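Local coordinates for Ser-thr phosphatase MSPP (Mycobacterium smegmatis, PDB 2JFR), which probably removes phosphate from phosphoserine and phosphothreonine residues as a metal-dependent PPM (PP2C-type) protein phosphatase, with manganese and magnesium ions bound, at residues P61-D64 and G65-A69; V70-A73 and N74-V77. All coordinates share one frame; numbering follows the deposited sequence.

Interaction 1: residues P61-D64 and G65-A69; sequences PDRD and GLLEA
Asp62 is the N-cap residue of helix 63-81, and its side chain makes a capping bond to Gly65 N in the first turn. Its OD1 accepts from Gly65 N at 2.8 Å, the amide coming in nearly along the C-O axis of the carboxylate, with an N-H...O angle of 150°. The reach depends on the first torsion: with chi1 at 68° CG sits between the backbone N and the carbonyl carbon, which swings the carboxylate back over the turn although CB points away from it. The same residue also gives its main chain, Asp62 O taking the N-H of Leu66 at 2.9 Å, so one residue holds two amides of the opening turn. A carboxylate here should also interact favourably with the helix dipole.

The regular helical pattern follows, Leu67 N donating to Arg63 O and Glu68 N to Asp64 O. On the flank, the side chains of Arg63 and Leu67 run side by side in the same direction, and both reach Val170 of strand 169-172. Leu66 and Leu67 both touch Val108 of strand 106-110, and Leu66 also meets Leu53 and Phe57 of helix 42-59, so the helix start lies on the sheet with helix 42-59 alongside, in the layered PP2C fold. Arg63 is extended from CG to NE, and its flank closes on Leu67 through a loose contact of 4.2 Å between Arg63 NE and Leu67 CD1.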
ATOM      1  N   PRO A  61     -12.116 -16.027   2.456  1.00 16.91           N
ATOM      2  CA  PRO A  61     -11.099 -15.328   3.255  1.00 16.66           C
ATOM      3  C   PRO A  61      -9.977 -16.258   3.680  1.00 16.62           C
ATOM      4  O   PRO A  61      -9.857 -16.657   4.863  1.00 18.70           O
ATOM      5  CB  PRO A  61     -11.892 -14.769   4.448  1.00 17.39           C
ATOM      6  CG  PRO A  61     -13.014 -15.760   4.625  1.00 18.12           C
ATOM      7  CD  PRO A  61     -13.398 -16.126   3.189  1.00 17.59           C
ATOM      8  N   ASP A  62      -9.163 -16.654   2.751  1.00 16.67           N
ATOM      9  CA  ASP A  62      -7.966 -17.447   2.995  1.00 17.00           C
ATOM     10  C   ASP A  62      -6.919 -16.975   1.996  1.00 16.40           C
ATOM     11  O   ASP A  62      -7.155 -16.096   1.193  1.00 16.61           O
ATOM     12  CB  ASP A  62      -8.188 -18.958   2.925  1.00 17.75           C
ATOM     13  CG  ASP A  62      -8.514 -19.528   1.588  1.00 18.21           C
ATOM     14  OD1 ASP A  62      -8.745 -18.804   0.616  1.00 19.90           O
ATOM     15  OD2 ASP A  62      -8.537 -20.795   1.495  1.00 22.93           O
ATOM     16  N   ARG A  63      -5.721 -17.574   2.049  1.00 16.90           N
ATOM     17  CA  ARG A  63      -4.644 -17.110   1.163  1.00 16.55           C
ATOM     18  C   ARG A  63      -5.033 -17.211  -0.293  1.00 16.32           C
ATOM     19  O   ARG A  63      -4.880 -16.293  -1.088  1.00 16.73           O
ATOM     20  CB  ARG A  63      -3.366 -17.898   1.477  1.00 17.88           C
ATOM     21  CG  ARG A  63      -2.314 -17.682   0.398  1.00 17.74           C
ATOM     22  CD  ARG A  63      -0.975 -18.202   0.795  1.00 20.82           C
ATOM     23  NE  ARG A  63      -0.019 -18.150  -0.301  1.00 22.89           N
ATOM     24  CZ  ARG A  63       1.282 -18.005  -0.186  1.00 19.56           C
ATOM     25  NH1 ARG A  63       1.816 -17.838   0.973  1.00 20.81           N
ATOM     26  NH2 ARG A  63       2.002 -17.998  -1.287  1.00 22.34           N
ATOM     27  N   ASP A  64      -5.529 -18.389  -0.707  1.00 17.25           N
ATOM     28  CA  ASP A  64      -5.864 -18.552  -2.117  1.00 17.72           C
ATOM     29  C   ASP A  64      -6.984 -17.620  -2.541  1.00 17.02           C
ATOM     30  O   ASP A  64      -6.989 -17.108  -3.651  1.00 17.69           O
ATOM     31  CB  ASP A  64      -6.316 -19.989  -2.369  1.00 22.40           C
ATOM     32  CG  ASP A  64      -5.155 -20.961  -2.433  1.00 30.76           C
ATOM     33  OD1 ASP A  64      -3.997 -20.551  -2.451  1.00 34.50           O
ATOM     34  OD2 ASP A  64      -5.430 -22.187  -2.500  1.00 41.48           O
ATOM     35  N   GLY A  65      -7.932 -17.379  -1.626  1.00 17.25           N
ATOM     36  CA  GLY A  65      -9.010 -16.458  -1.895  1.00 16.98           C
ATOM     37  C   GLY A  65      -8.578 -15.050  -2.047  1.00 16.42           C
ATOM     38  O   GLY A  65      -9.113 -14.291  -2.868  1.00 17.60           O
ATOM     39  N   LEU A  66      -7.605 -14.645  -1.272  1.00 16.42           N
ATOM     40  CA  LEU A  66      -7.017 -13.316  -1.399  1.00 16.34           C
ATOM     41  C   LEU A  66      -6.334 -13.173  -2.726  1.00 16.06           C
ATOM     42  O   LEU A  66      -6.507 -12.171  -3.429  1.00 16.18           O
ATOM     43  CB  LEU A  66      -6.044 -13.056  -0.237  1.00 16.27           C
ATOM     44  CG  LEU A  66      -5.304 -11.727  -0.277  1.00 16.50           C
ATOM     45  CD1 LEU A  66      -6.289 -10.590  -0.280  1.00 18.54           C
ATOM     46  CD2 LEU A  66      -4.308 -11.625   0.847  1.00 18.59           C
ATOM     47  N   LEU A  67      -5.556 -14.173  -3.098  1.00 16.25           N
ATOM     48  CA  LEU A  67      -4.871 -14.118  -4.391  1.00 16.63           C
ATOM     49  C   LEU A  67      -5.864 -14.075  -5.534  1.00 16.37           C
ATOM     50  O   LEU A  67      -5.695 -13.336  -6.515  1.00 17.02           O
ATOM     51  CB  LEU A  67      -3.873 -15.259  -4.559  1.00 17.60           C
ATOM     52  CG  LEU A  67      -2.705 -15.179  -3.618  1.00 22.22           C
ATOM     53  CD1 LEU A  67      -1.949 -16.499  -3.637  1.00 23.09           C
ATOM     54  CD2 LEU A  67      -1.803 -14.024  -4.010  1.00 33.46           C
ATOM     55  N   GLU A  68      -6.927 -14.872  -5.443  1.00 16.47           N
ATOM     56  CA  GLU A  68      -8.015 -14.866  -6.433  0.62 17.14           C
ATOM     57  C   GLU A  68      -8.669 -13.481  -6.510  1.00 16.65           C
ATOM     58  O   GLU A  68      -8.982 -13.003  -7.587  1.00 17.30           O
ATOM     59  CB  GLU A  68      -9.051 -15.929  -6.150  0.62 17.46           C
ATOM     60  CG  GLU A  68     -10.114 -16.032  -7.231  0.62 21.77           C
ATOM     61  CD  GLU A  68      -9.713 -16.123  -8.656  0.62 25.87           C
ATOM     62  OE1 GLU A  68      -8.618 -16.545  -9.096  0.62 34.44           O
ATOM     63  OE2 GLU A  68     -10.563 -15.794  -9.538  0.62 35.96           O
ATOM     64  N   ALA A  69      -8.869 -12.869  -5.355  1.00 16.21           N
ATOM     65  CA  ALA A  69      -9.520 -11.553  -5.311  1.00 16.16           C
ATOM     66  C   ALA A  69      -8.658 -10.509  -5.981  1.00 15.87           C
ATOM     67  O   ALA A  69      -9.175  -9.616  -6.654  1.00 16.57           O
ATOM     68  CB  ALA A  69      -9.809 -11.186  -3.875  1.00 16.75           C
TER

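Interaction 2: residues V70-A73 and N74-V77; sequences VQQA and NLRV
In the middle of helix 63-81, Asn74 N donates to Val70 O at 2.9 Å, and the three i to i+4 bonds that follow join Leu75 N to Gln71 O, Arg76 N to Gln72 O and Val77 N to Ala73 O. The last is nearly straight, with an N-H...O angle of 172°.

Gln71 O has a second partner. A water lies 3.0 Å from Gln71 O, placed to donate to it, and accepts from Asn74 ND2 at 2.9 Å, bridging the carbonyl to the amide side chain one turn on. CG of Asn74 lies anti to the backbone N (chi1 -180°), which carries the buried amide off the helix; there its OD1 accepts from Gly161 N and its ND2 also donates to Gly163 O. Both ends of the amide group are thus used, which fixes its rotation.

In the layered PP2C fold this helix packs beside helix 42-59, and Val70 and Val77 contribute to that join, Val70 against Leu53 and Val77 against Ala45 and Thr48. Val77 also presses CG2 against Ala73 O at 3.3 Å, and its side chain lies about 9 Å from Gly37, which binds metal. On the exposed flank, in one of the two conformers modelled for Arg76, its NH1 forms a salt bridge with Glu79 OE1, one turn further along the same helix.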
ATOM      1  N   VAL A  70      -7.334 -10.617  -5.832  1.00 16.13           N
ATOM      2  CA  VAL A  70      -6.440  -9.701  -6.520  1.00 15.99           C
ATOM      3  C   VAL A  70      -6.518  -9.928  -8.034  1.00 16.65           C
ATOM      4  O   VAL A  70      -6.544  -8.968  -8.798  1.00 17.06           O
ATOM      5  CB  VAL A  70      -5.016  -9.860  -5.977  1.00 17.67           C
ATOM      6  CG1 VAL A  70      -3.996  -9.072  -6.833  1.00 19.33           C
ATOM      7  CG2 VAL A  70      -4.959  -9.394  -4.506  1.00 18.34           C
ATOM      8  N   GLN A  71      -6.562 -11.184  -8.482  1.00 16.80           N
ATOM      9  CA  GLN A  71      -6.721 -11.479  -9.866  1.00 17.48           C
ATOM     10  C   GLN A  71      -8.028 -10.918 -10.387  1.00 16.98           C
ATOM     11  O   GLN A  71      -8.073 -10.339 -11.484  1.00 18.14           O
ATOM     12  CB  GLN A  71      -6.716 -12.978 -10.123  1.00 20.38           C
ATOM     13  CG  GLN A  71      -5.397 -13.691  -9.854  1.00 24.83           C
ATOM     14  CD  GLN A  71      -4.355 -13.266 -10.862  1.00 28.24           C
ATOM     15  OE1 GLN A  71      -4.544 -13.174 -12.063  1.00 37.36           O
ATOM     16  NE2 GLN A  71      -3.188 -12.978 -10.372  1.00 26.63           N
ATOM     17  N   GLN A  72      -9.117 -11.063  -9.649  1.00 17.00           N
ATOM     18  CA  GLN A  72     -10.385 -10.552 -10.092  0.76 17.60           C
ATOM     19  C   GLN A  72     -10.381  -9.032 -10.129  1.00 16.78           C
ATOM     20  O   GLN A  72     -10.977  -8.441 -11.034  1.00 17.93           O
ATOM     21  CB  GLN A  72     -11.468 -11.088  -9.169  0.76 20.57           C
ATOM     22  CG  GLN A  72     -11.752 -12.573  -9.438  0.76 23.03           C
ATOM     23  CD  GLN A  72     -11.957 -12.902 -10.953  0.76 30.65           C
ATOM     24  OE1 GLN A  72     -12.765 -12.310 -11.654  0.76 32.85           O
ATOM     25  NE2 GLN A  72     -11.115 -13.797 -11.540  0.76 51.52           N
ATOM     26  N   ALA A  73      -9.725  -8.393  -9.186  1.00 16.29           N
ATOM     27  CA  ALA A  73      -9.599  -6.944  -9.191  1.00 16.11           C
ATOM     28  C   ALA A  73      -8.873  -6.484 -10.460  1.00 15.75           C
ATOM     29  O   ALA A  73      -9.286  -5.540 -11.125  1.00 16.52           O
ATOM     30  CB  ALA A  73      -8.887  -6.442  -7.946  1.00 16.71           C
ATOM     31  N   ASN A  74      -7.769  -7.173 -10.791  1.00 15.41           N
ATOM     32  CA  ASN A  74      -7.050  -6.853 -12.023  1.00 15.62           C
ATOM     33  C   ASN A  74      -7.965  -6.944 -13.241  1.00 15.97           C
ATOM     34  O   ASN A  74      -7.979  -6.046 -14.071  1.00 16.74           O
ATOM     35  CB  ASN A  74      -5.857  -7.803 -12.160  1.00 15.52           C
ATOM     36  CG  ASN A  74      -5.103  -7.495 -13.406  1.00 16.15           C
ATOM     37  OD1 ASN A  74      -4.504  -6.437 -13.521  1.00 16.43           O
ATOM     38  ND2 ASN A  74      -5.161  -8.406 -14.376  1.00 17.33           N
ATOM     39  N   LEU A  75      -8.664  -8.051 -13.347  1.00 17.14           N
ATOM     40  CA  LEU A  75      -9.477  -8.277 -14.539  0.58 18.45           C
ATOM     41  C   LEU A  75     -10.593  -7.239 -14.609  1.00 18.14           C
ATOM     42  O   LEU A  75     -10.880  -6.740 -15.693  1.00 19.88           O
ATOM     43  CB  LEU A  75     -10.010  -9.705 -14.548  0.58 19.37           C
ATOM     44  CG  LEU A  75     -10.770 -10.068 -15.824  0.58 28.34           C
ATOM     45  CD1 LEU A  75      -9.844  -9.986 -17.029  0.58 38.46           C
ATOM     46  CD2 LEU A  75     -11.349 -11.462 -15.675  0.58 36.68           C
ATOM     47  N   ARG A  76     -11.221  -6.942 -13.511  1.00 18.48           N
ATOM     48  CA  ARG A  76     -12.340  -5.997 -13.535  0.63 19.02           C
ATOM     49  C   ARG A  76     -11.868  -4.621 -13.904  1.00 18.43           C
ATOM     50  O   ARG A  76     -12.494  -3.956 -14.729  1.00 20.09           O
ATOM     51  CB  ARG A  76     -13.088  -5.977 -12.188  0.63 19.47           C
ATOM     52  CG  ARG A  76     -14.378  -5.226 -12.243  0.63 23.44           C
ATOM     53  CD  ARG A  76     -15.431  -5.943 -13.101  0.63 35.04           C
ATOM     54  NE  ARG A  76     -16.358  -5.093 -13.825  0.63 43.70           N
ATOM     55  CZ  ARG A  76     -16.645  -5.066 -15.124  0.63 46.88           C
ATOM     56  NH1 ARG A  76     -16.074  -5.866 -16.015  0.63 41.56           N
ATOM     57  NH2 ARG A  76     -17.555  -4.198 -15.558  0.63 48.71           N
ATOM     58  N   VAL A  77     -10.744  -4.153 -13.346  1.00 17.10           N
ATOM     59  CA  VAL A  77     -10.209  -2.858 -13.738  1.00 16.68           C
ATOM     60  C   VAL A  77      -9.833  -2.837 -15.192  1.00 16.70           C
ATOM     61  O   VAL A  77     -10.116  -1.879 -15.902  1.00 18.17           O
ATOM     62  CB  VAL A  77      -9.081  -2.435 -12.816  1.00 16.73           C
ATOM     63  CG1 VAL A  77      -8.472  -1.117 -13.295  1.00 16.93           C
ATOM     64  CG2 VAL A  77      -9.546  -2.290 -11.361  1.00 17.59           C
TER
HETATM   65  O   HOH W   1      -6.149 -11.010 -13.645  1.00 24.67           O

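Followed from the N terminus, the chain enters helix 63-81 through interaction 1 and continues without a break into interaction 2, the two contacts in series with centres about 12 Å apart. Neither closes a long loop: both are local, and they neither nest nor cross. What changes along the helix is its surroundings. Residues 61-69 link the helix start to strands 106-110 and 169-172, whereas residues 70-77 reach loop residues 160-166 and come closer to the metal site. Helix 42-59 accompanies both, with Leu53 touched from each interaction. A hydrogen bond from Gln72 NE2 to Glu68 OE2 spans the junction in one of the two conformers modelled for each residue.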